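Local coordinates for stringent starvation protein A homolog (Haemophilus influenzae, PDB 3LYK), which probably associates with the RNA polymerase holoenzyme in an equimolar complex, and belongs to the glutathione S-transferase superfamily, at residues 15-21 with 54-58. Residues are numbered along the deposited sequence; the frame is centred on the assembly and turned at random.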
loop_
_atom_site.group_PDB
_atom_site.type_symbol
_atom_site.label_atom_id
_atom_site.label_comp_id
_atom_site.label_asym_id
_atom_site.label_seq_id
_atom_site.Cartn_x
_atom_site.Cartn_y
_atom_site.Cartn_z
ATOM N N ASP B 15 18.990 3.884 0.571
ATOM C CA ASP B 15 17.717 3.161 0.601
ATOM C C ASP B 15 16.781 3.668 -0.526
ATOM O O ASP B 15 16.562 4.866 -0.659
ATOM C CB ASP B 15 17.100 3.302 1.994
ATOM C CG ASP B 15 15.750 2.617 2.106
ATOM O OD1 ASP B 15 15.731 1.393 2.264
ATOM O OD2 ASP B 15 14.702 3.293 2.000
ATOM N N ILE B 16 16.264 2.753 -1.340
ATOM C CA ILE B 16 15.486 3.103 -2.523
ATOM C C ILE B 16 14.155 3.816 -2.192
ATOM O O ILE B 16 13.723 4.728 -2.921
ATOM C CB ILE B 16 15.309 1.872 -3.460
ATOM C CG1 ILE B 16 14.725 2.285 -4.801
ATOM C CG2 ILE B 16 14.477 0.711 -2.800
ATOM C CD1 ILE B 16 14.841 1.222 -5.838
ATOM N N TYR B 17 13.561 3.421 -1.061
ATOM C CA TYR B 17 12.328 4.017 -0.530
ATOM C C TYR B 17 12.573 5.441 -0.068
ATOM O O TYR B 17 11.716 6.301 -0.275
ATOM C CB TYR B 17 11.712 3.165 0.614
ATOM C CG TYR B 17 11.465 1.738 0.139
ATOM C CD1 TYR B 17 10.447 1.476 -0.793
ATOM C CD2 TYR B 17 12.270 0.668 0.581
ATOM C CE1 TYR B 17 10.228 0.191 -1.276
ATOM C CE2 TYR B 17 12.049 -0.644 0.112
ATOM C CZ TYR B 17 11.014 -0.859 -0.822
ATOM O OH TYR B 17 10.764 -2.108 -1.347
ATOM N N CYS B 18 13.744 5.705 0.526
ATOM C CA CYS B 18 14.082 7.074 0.934
ATOM C C CYS B 18 14.273 7.899 -0.339
ATOM O O CYS B 18 13.818 9.043 -0.431
ATOM C CB CYS B 18 15.351 7.096 1.811
ATOM S SG CYS B 18 14.967 6.296 3.432
ATOM N N HIS B 19 14.882 7.287 -1.336
ATOM C CA HIS B 19 15.088 8.001 -2.595
ATOM C C HIS B 19 13.739 8.420 -3.261
ATOM O O HIS B 19 13.572 9.567 -3.685
ATOM C CB HIS B 19 15.989 7.189 -3.529
ATOM C CG HIS B 19 16.472 7.975 -4.706
ATOM N ND1 HIS B 19 17.208 7.415 -5.728
ATOM C CD2 HIS B 19 16.309 9.288 -5.028
ATOM C CE1 HIS B 19 17.463 8.341 -6.639
ATOM N NE2 HIS B 19 16.922 9.484 -6.237
ATOM N N GLN B 20 12.769 7.495 -3.317
ATOM C CA GLN B 20 11.440 7.829 -3.832
ATOM C C GLN B 20 10.865 9.100 -3.160
ATOM O O GLN B 20 10.353 10.004 -3.839
ATOM C CB GLN B 20 10.432 6.686 -3.563
ATOM C CG GLN B 20 10.758 5.341 -4.190
ATOM C CD GLN B 20 9.744 4.275 -3.742
ATOM O OE1 GLN B 20 9.141 4.382 -2.674
ATOM N NE2 GLN B 20 9.596 3.250 -4.527
ATOM N N VAL B 21 10.906 9.117 -1.829
ATOM C CA VAL B 21 10.337 10.197 -1.062
ATOM C C VAL B 21 11.084 11.533 -1.314
ATOM O O VAL B 21 10.444 12.604 -1.509
ATOM C CB VAL B 21 10.294 9.855 0.468
ATOM C CG1 VAL B 21 9.834 11.078 1.298
ATOM C CG2 VAL B 21 9.285 8.696 0.724
ATOM N N THR B 54 11.705 2.225 11.246
ATOM C CA THR B 54 11.950 2.072 9.794
ATOM C C THR B 54 12.198 3.458 9.166
ATOM O O THR B 54 11.831 4.504 9.735
ATOM C CB THR B 54 10.728 1.457 9.076
ATOM O OG1 THR B 54 9.591 2.255 9.391
ATOM C CG2 THR B 54 10.482 -0.025 9.519
ATOM N N VAL B 55 12.814 3.466 7.993
ATOM C CA VAL B 55 12.914 4.693 7.239
ATOM C C VAL B 55 12.412 4.380 5.848
ATOM O O VAL B 55 12.479 3.245 5.421
ATOM C CB VAL B 55 14.383 5.259 7.190
ATOM C CG1 VAL B 55 14.779 5.831 8.570
ATOM C CG2 VAL B 55 15.377 4.203 6.722
ATOM N N PRO B 56 11.915 5.393 5.118
ATOM C CA PRO B 56 11.764 6.807 5.511
ATOM C C PRO B 56 10.661 7.003 6.561
ATOM O O PRO B 56 9.620 6.341 6.498
ATOM C CB PRO B 56 11.357 7.486 4.196
ATOM C CG PRO B 56 10.720 6.368 3.411
ATOM C CD PRO B 56 11.524 5.153 3.724
ATOM N N THR B 57 10.901 7.931 7.484
ATOM C CA THR B 57 9.909 8.419 8.412
ATOM C C THR B 57 9.900 9.948 8.275
ATOM O O THR B 57 10.973 10.593 8.361
ATOM C CB THR B 57 10.266 8.030 9.860
ATOM O OG1 THR B 57 10.147 6.620 10.016
ATOM C CG2 THR B 57 9.354 8.689 10.837
ATOM N N LEU B 58 8.718 10.511 7.987
ATOM C CA LEU B 58 8.536 11.948 7.785
ATOM C C LEU B 58 7.823 12.447 9.002
ATOM O O LEU B 58 6.833 11.836 9.405
ATOM C CB LEU B 58 7.679 12.252 6.540
ATOM C CG LEU B 58 7.413 13.734 6.239
ATOM C CD1 LEU B 58 8.757 14.352 5.815
ATOM C CD2 LEU B 58 6.354 13.830 5.106
#
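Pro56 turns its ring onto the first turns of helix 16-27, and the contact is mainly apolar, with no hydrogen bond crossing between 15-21 and 54-58. Three helix residues meet the ring, two at CD and one at CG. Tyr17 touches with its CB, 3.7 Å from Pro56 CD. Cys18 lies closest in backbone terms, its CA 5.1 Å from that of Pro56, and its SG sits 3.6 Å from Pro56 CD. One turn on, Val21 CG2 meets Pro56 CG at 3.8 Å. The same sulfur reaches the neighbouring valine, Cys18 SG lying 3.9 Å from Val55 CG2, so a single thiol bridges two consecutive residues of the loop. Tyr17 CG lies anti to its carbonyl carbon (chi1 -56°), which carries the ring away from Pro56, and Tyr17 OH is hydrogen-bonded to Glu103.

Each segment also has side-chain hydrogen bonds of its own. Asp15 is the N-cap of the helix: Cys18 N donates to Asp15 OD2 over 3.0 Å, bent to 140° at the hydrogen and received on the anti side of the carboxylate, 22° out of its plane. The same OD2 lies beside Pro56 CD. In 54-58, Thr57 OG1 donates to Thr54 O at 2.7 Å and is also bonded to Asn50, which ties the loop to the start of strand 57-60.

Behind the contact, Val21 packs on Leu9 and Val55 on Phe10 of strand 3-11, while helix 68-78 adjoins Tyr17 and Val21. The peptide bond before Pro56 is cis. A cis-proline leading into a sheet strand and facing the N-terminus of the first helix is the hallmark of the thioredoxin fold, here in the N-terminal domain of a GST-superfamily protein.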